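Local coordinates for HPV18 E7 (Human papillomavirus type 18, PDB 6IWD), which probably drives quiescent host cells into the cell cycle for viral genome replication, the chain here being its zinc-binding C-terminal domain, at residues B[13-18]-B[45-50]; B[7-12]-B[26-31]. One frame throughout, in Å; residues are numbered along the deposited sequence.

Interaction 1: B[13-18]-B[45-50]; sequences CMCCKC and SFVCPW. With ZN (zinc ion), chain F.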
loop_
_atom_site.group_PDB
_atom_site.type_symbol
_atom_site.label_atom_id
_atom_site.label_comp_id
_atom_site.label_asym_id
_atom_site.label_seq_id
_atom_site.Cartn_x
_atom_site.Cartn_y
_atom_site.Cartn_z
ATOM N N CYS B 13 -13.383 2.888 -10.885
ATOM C CA CYS B 13 -13.158 4.158 -10.213
ATOM C C CYS B 13 -13.554 5.272 -11.170
ATOM O O CYS B 13 -13.949 5.022 -12.313
ATOM C CB CYS B 13 -11.703 4.285 -9.743
ATOM S SG CYS B 13 -10.422 4.126 -11.054
ATOM N N MET B 14 -13.446 6.506 -10.692
ATOM C CA MET B 14 -13.797 7.690 -11.459
ATOM C C MET B 14 -12.536 8.489 -11.770
ATOM O O MET B 14 -11.654 8.626 -10.916
ATOM C CB MET B 14 -14.797 8.554 -10.680
ATOM C CG MET B 14 -15.427 9.697 -11.474
ATOM S SD MET B 14 -16.363 10.885 -10.453
ATOM C CE MET B 14 -15.043 11.508 -9.400
ATOM N N CYS B 15 -12.441 9.000 -12.996
ATOM C CA CYS B 15 -11.365 9.929 -13.314
ATOM C C CYS B 15 -11.450 11.152 -12.410
ATOM O O CYS B 15 -12.530 11.702 -12.178
ATOM C CB CYS B 15 -11.431 10.355 -14.779
ATOM S SG CYS B 15 -10.211 11.631 -15.189
ATOM N N CYS B 16 -10.302 11.576 -11.888
ATOM C CA CYS B 16 -10.299 12.720 -10.989
ATOM C C CYS B 16 -10.411 14.049 -11.723
ATOM O O CYS B 16 -10.405 15.096 -11.068
ATOM C CB CYS B 16 -9.046 12.709 -10.113
ATOM S SG CYS B 16 -7.477 12.765 -11.002
ATOM N N LYS B 17 -10.524 14.034 -13.050
ATOM C CA LYS B 17 -10.642 15.265 -13.819
ATOM C C LYS B 17 -11.976 15.435 -14.528
ATOM O O LYS B 17 -12.378 16.573 -14.774
ATOM C CB LYS B 17 -9.524 15.353 -14.868
ATOM C CG LYS B 17 -8.127 15.411 -14.279
ATOM C CD LYS B 17 -7.991 16.579 -13.313
ATOM C CE LYS B 17 -7.160 16.183 -12.107
ATOM N NZ LYS B 17 -7.690 16.752 -10.827
ATOM N N CYS B 18 -12.685 14.348 -14.853
ATOM C CA CYS B 18 -13.804 14.472 -15.781
ATOM C C CYS B 18 -14.996 13.567 -15.495
ATOM O O CYS B 18 -15.891 13.481 -16.348
ATOM C CB CYS B 18 -13.334 14.193 -17.205
ATOM S SG CYS B 18 -13.297 12.434 -17.587
ATOM N N SER B 45 -5.703 8.693 -7.068
ATOM C CA SER B 45 -6.748 8.845 -8.068
ATOM C C SER B 45 -6.152 8.602 -9.445
ATOM O O SER B 45 -4.982 8.901 -9.683
ATOM C CB SER B 45 -7.378 10.257 -8.042
ATOM O OG SER B 45 -8.055 10.516 -6.823
ATOM N N PHE B 46 -6.966 8.083 -10.357
ATOM C CA PHE B 46 -6.538 7.852 -11.728
ATOM C C PHE B 46 -7.105 8.904 -12.673
ATOM O O PHE B 46 -8.186 9.456 -12.449
ATOM C CB PHE B 46 -6.942 6.455 -12.196
ATOM C CG PHE B 46 -6.057 5.385 -11.657
ATOM C CD1 PHE B 46 -6.212 4.939 -10.351
ATOM C CD2 PHE B 46 -5.034 4.856 -12.436
ATOM C CE1 PHE B 46 -5.369 3.963 -9.834
ATOM C CE2 PHE B 46 -4.198 3.876 -11.935
ATOM C CZ PHE B 46 -4.363 3.423 -10.630
ATOM N N VAL B 47 -6.337 9.195 -13.721
ATOM C CA VAL B 47 -6.715 10.122 -14.778
ATOM C C VAL B 47 -7.024 9.303 -16.025
ATOM O O VAL B 47 -6.213 8.464 -16.434
ATOM C CB VAL B 47 -5.595 11.141 -15.056
ATOM C CG1 VAL B 47 -6.042 12.146 -16.093
ATOM C CG2 VAL B 47 -5.167 11.840 -13.764
ATOM N N CYS B 48 -8.194 9.540 -16.623
ATOM C CA CYS B 48 -8.586 8.780 -17.800
ATOM C C CYS B 48 -7.657 9.118 -18.965
ATOM O O CYS B 48 -6.916 10.101 -18.911
ATOM C CB CYS B 48 -10.055 9.046 -18.153
ATOM S SG CYS B 48 -10.469 10.663 -18.875
ATOM N N PRO B 49 -7.631 8.283 -20.010
ATOM C CA PRO B 49 -6.691 8.553 -21.111
ATOM C C PRO B 49 -6.925 9.890 -21.784
ATOM O O PRO B 49 -5.958 10.578 -22.134
ATOM C CB PRO B 49 -6.933 7.380 -22.067
ATOM C CG PRO B 49 -7.400 6.280 -21.176
ATOM C CD PRO B 49 -8.263 6.959 -20.148
ATOM N N TRP B 50 -8.186 10.293 -21.955
ATOM C CA TRP B 50 -8.457 11.561 -22.625
ATOM C C TRP B 50 -7.891 12.734 -21.835
ATOM O O TRP B 50 -7.151 13.564 -22.378
ATOM C CB TRP B 50 -9.958 11.745 -22.856
ATOM C CG TRP B 50 -10.207 12.931 -23.735
ATOM C CD1 TRP B 50 -10.346 12.921 -25.092
ATOM C CD2 TRP B 50 -10.285 14.305 -23.332
ATOM N NE1 TRP B 50 -10.524 14.198 -25.556
ATOM C CE2 TRP B 50 -10.488 15.067 -24.498
ATOM C CE3 TRP B 50 -10.212 14.962 -22.101
ATOM C CZ2 TRP B 50 -10.622 16.444 -24.473
ATOM C CZ3 TRP B 50 -10.339 16.327 -22.078
ATOM C CH2 TRP B 50 -10.544 17.058 -23.256
HETATM ZN ZN ZN F . -11.051 12.229 -17.513
HETATM O O HOH W 1 -9.524 7.319 -9.591
#
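Cys15 and Cys48 reach the same zinc ion by different torsions. Cys15 holds SG anti to its backbone N (chi1 175°), while Cys48 tucks SG between backbone N and carbonyl carbon (chi1 73°). Cys18 SG also binds the ion, and Cys51 supplies the fourth sulfur. This is the four-cysteine zinc site of the E7 domain, built from two CxxC pairs, Cys15 with Cys18 and Cys48 with Cys51. Zinc lies 2.2 Å from Cys48 SG and 2.5 Å from Cys15 SG. Cys48 N donates to Cys15 SG at 3.2 Å, almost straight at 172°; Lys17 N donates to the same sulfur. These bonds probably spread the thiolate's negative charge and fix where the sulfur sits.

Next to the metal, the backbones are tied directly. Cys16 N donates to Phe46 O at 3.0 Å. A water bridges Met14 O and Phe46 N. Cys16 lays CB on Ser45 CB at 3.6 Å and SG on Val47 CG2 at 3.7 Å. Cys13 SG approaches the Phe46 ring obliquely. Lys17 NZ bonds Cys16 O and forms a salt bridge with Glu27 of the second subunit.

The contact joins the end of strand 7-14 and the loop after it to strand 45-46 and to Cys48, the N-cap of helix 49-52. Phe46 packs on Ile22 and Leu24 of strand 21-28 and on Phe36 of helix 30-41. Strand 45-46 pairs with a strand of the second subunit.

Interaction 2: B[7-12]-B[26-31]; sequences QRHTML and VESSAD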
loop_
_atom_site.group_PDB
_atom_site.type_symbol
_atom_site.label_atom_id
_atom_site.label_comp_id
_atom_site.label_asym_id
_atom_site.label_seq_id
_atom_site.Cartn_x
_atom_site.Cartn_y
_atom_site.Cartn_z
ATOM N N GLN B 7 -5.053 -13.677 -8.432
ATOM C CA GLN B 7 -6.320 -13.776 -9.140
ATOM C C GLN B 7 -6.587 -12.483 -9.897
ATOM O O GLN B 7 -5.980 -11.442 -9.629
ATOM C CB GLN B 7 -7.476 -14.076 -8.175
ATOM C CG GLN B 7 -7.443 -15.485 -7.578
ATOM C CD GLN B 7 -7.770 -16.573 -8.598
ATOM O OE1 GLN B 7 -7.093 -16.720 -9.616
ATOM N NE2 GLN B 7 -8.813 -17.347 -8.317
ATOM N N ARG B 8 -7.494 -12.561 -10.863
ATOM C CA ARG B 8 -7.879 -11.389 -11.633
ATOM C C ARG B 8 -8.987 -10.640 -10.902
ATOM O O ARG B 8 -9.955 -11.254 -10.440
ATOM C CB ARG B 8 -8.338 -11.779 -13.036
ATOM C CG ARG B 8 -9.081 -10.665 -13.747
ATOM C CD ARG B 8 -8.805 -10.644 -15.226
ATOM N NE ARG B 8 -7.640 -11.447 -15.589
ATOM C CZ ARG B 8 -7.207 -11.577 -16.837
ATOM N NH1 ARG B 8 -7.843 -10.947 -17.818
ATOM N NH2 ARG B 8 -6.143 -12.326 -17.108
ATOM N N HIS B 9 -8.830 -9.320 -10.788
ATOM C CA HIS B 9 -9.818 -8.456 -10.158
ATOM C C HIS B 9 -10.031 -7.225 -11.024
ATOM O O HIS B 9 -9.116 -6.777 -11.721
ATOM C CB HIS B 9 -9.383 -8.020 -8.756
ATOM C CG HIS B 9 -8.840 -9.134 -7.920
ATOM N ND1 HIS B 9 -9.651 -10.004 -7.224
ATOM C CD2 HIS B 9 -7.566 -9.519 -7.665
ATOM C CE1 HIS B 9 -8.900 -10.882 -6.583
ATOM N NE2 HIS B 9 -7.633 -10.611 -6.833
ATOM N N THR B 10 -11.239 -6.674 -10.980
ATOM C CA THR B 10 -11.533 -5.434 -11.684
ATOM C C THR B 10 -11.817 -4.333 -10.672
ATOM O O THR B 10 -12.603 -4.529 -9.741
ATOM C CB THR B 10 -12.715 -5.587 -12.643
ATOM O OG1 THR B 10 -12.414 -6.604 -13.602
ATOM C CG2 THR B 10 -12.965 -4.275 -13.392
ATOM N N MET B 11 -11.167 -3.189 -10.851
ATOM C CA MET B 11 -11.381 -2.010 -10.020
ATOM C C MET B 11 -12.094 -0.951 -10.848
ATOM O O MET B 11 -11.554 -0.483 -11.856
ATOM C CB MET B 11 -10.058 -1.458 -9.496
ATOM C CG MET B 11 -9.307 -2.388 -8.565
ATOM S SD MET B 11 -9.965 -2.353 -6.887
ATOM C CE MET B 11 -9.888 -0.599 -6.529
ATOM N N LEU B 12 -13.294 -0.566 -10.421
ATOM C CA LEU B 12 -14.014 0.554 -11.017
ATOM C C LEU B 12 -13.759 1.814 -10.205
ATOM O O LEU B 12 -13.876 1.804 -8.978
ATOM C CB LEU B 12 -15.516 0.277 -11.082
ATOM C CG LEU B 12 -15.928 -0.778 -12.109
ATOM C CD1 LEU B 12 -17.202 -1.488 -11.666
ATOM C CD2 LEU B 12 -16.118 -0.104 -13.463
ATOM N N VAL B 26 -6.526 -5.934 -12.809
ATOM C CA VAL B 26 -5.257 -6.327 -12.220
ATOM C C VAL B 26 -5.263 -7.826 -11.937
ATOM O O VAL B 26 -6.310 -8.474 -11.860
ATOM C CB VAL B 26 -4.951 -5.537 -10.926
ATOM C CG1 VAL B 26 -4.756 -4.059 -11.241
ATOM C CG2 VAL B 26 -6.065 -5.720 -9.905
ATOM N N GLU B 27 -4.064 -8.370 -11.777
ATOM C CA GLU B 27 -3.868 -9.675 -11.163
ATOM C C GLU B 27 -2.952 -9.473 -9.971
ATOM O O GLU B 27 -1.933 -8.780 -10.084
ATOM C CB GLU B 27 -3.274 -10.685 -12.145
ATOM C CG GLU B 27 -4.180 -10.953 -13.319
ATOM C CD GLU B 27 -3.788 -12.199 -14.085
ATOM O OE1 GLU B 27 -2.662 -12.704 -13.872
ATOM O OE2 GLU B 27 -4.613 -12.677 -14.898
ATOM N N SER B 28 -3.328 -10.037 -8.828
ATOM C CA SER B 28 -2.558 -9.804 -7.610
ATOM C C SER B 28 -3.020 -10.772 -6.533
ATOM O O SER B 28 -4.060 -11.426 -6.657
ATOM C CB SER B 28 -2.709 -8.360 -7.118
ATOM O OG SER B 28 -3.999 -8.171 -6.569
ATOM N N SER B 29 -2.232 -10.842 -5.463
ATOM C CA SER B 29 -2.666 -11.530 -4.263
ATOM C C SER B 29 -3.795 -10.749 -3.597
ATOM O O SER B 29 -4.023 -9.567 -3.888
ATOM C CB SER B 29 -1.512 -11.684 -3.281
ATOM O OG SER B 29 -1.142 -10.403 -2.771
ATOM N N ALA B 30 -4.498 -11.425 -2.678
ATOM C CA ALA B 30 -5.558 -10.750 -1.925
ATOM C C ALA B 30 -5.009 -9.582 -1.109
ATOM O O ALA B 30 -5.637 -8.517 -1.040
ATOM C CB ALA B 30 -6.270 -11.744 -1.007
ATOM N N ASP B 31 -3.852 -9.770 -0.462
ATOM C CA ASP B 31 -3.288 -8.697 0.355
ATOM C C ASP B 31 -2.924 -7.483 -0.489
ATOM O O ASP B 31 -3.115 -6.338 -0.052
ATOM C CB ASP B 31 -2.056 -9.179 1.117
ATOM C CG ASP B 31 -2.396 -10.114 2.261
ATOM O OD1 ASP B 31 -3.591 -10.232 2.622
ATOM O OD2 ASP B 31 -1.451 -10.725 2.806
#
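Val26 and His9 form an antiparallel hydrogen-bonded pair. Val26 N donates to His9 O at 2.9 Å, and His9 N donates back to Val26 O, also at 2.9 Å. Both bonds are close to straight. Val26 CG2 lies 3.7 Å from His9 O and loosely touches His9 CB. Val26 O also receives a CA-H...O contact from Arg8 CA.

Glu27 comes next, in a non-hydrogen-bonded pair with Arg8. Its CA-H points at Gln7 O. The two side chains leave the same face of the sheet and meet in a salt bridge. Arg8 starts with CG anti to the backbone N (chi1 165°), then bends at chi2 and chi3, which curls the guanidinium back to Glu27. Arg8 NH2 meets Glu27 OE2 at 2.7 Å, on the anti side of the carboxylate and tilted out of its plane. Arg8 NE adds a weak bond to the same oxygen. Both nitrogens go to one oxygen, and the two planes stand 54° apart, unlike a flat two-oxygen pairing. Glu27 OE1 has its own partner, Lys17 of the second subunit.

Ser28 pairs with Gln7 through two backbone hydrogen bonds, Gln7 N to Ser28 O at 3.0 Å and Ser28 N to Gln7 O at 3.1 Å. The His9 ring turns its edge to Ser28 O, with NE2 3.7 Å away. Ser28 OG donates to Ser29 O. Ser29 follows the strand and is the N-cap of helix 30-41, its OG accepting from Asp32 N.

This is the open end of a two-stranded antiparallel beta hairpin, part of the zinc-binding fold of the E7 C-terminal domain.

Interactions 1 and 2 share strand 7-14, and their centres lie about 19 Å apart on opposite sides of the chain's centre. Along the chain they alternate: 7-12, 13-18, 26-31, then 45-50. Segment 7-12 runs straight into 13-18. Interaction 2 pairs the strands at the open end of the hairpin. Interaction 1 fastens the other end of strand 7-14 to the C-terminal part around zinc. Helix 30-41 starts within 26-31, and strand 45-46 is the next element after it. Both contacts also touch the second subunit, where strand 21-28 and strand 45-46 enter intersubunit ladders. Hairpin, zinc site and dimer interface thus form one connected unit.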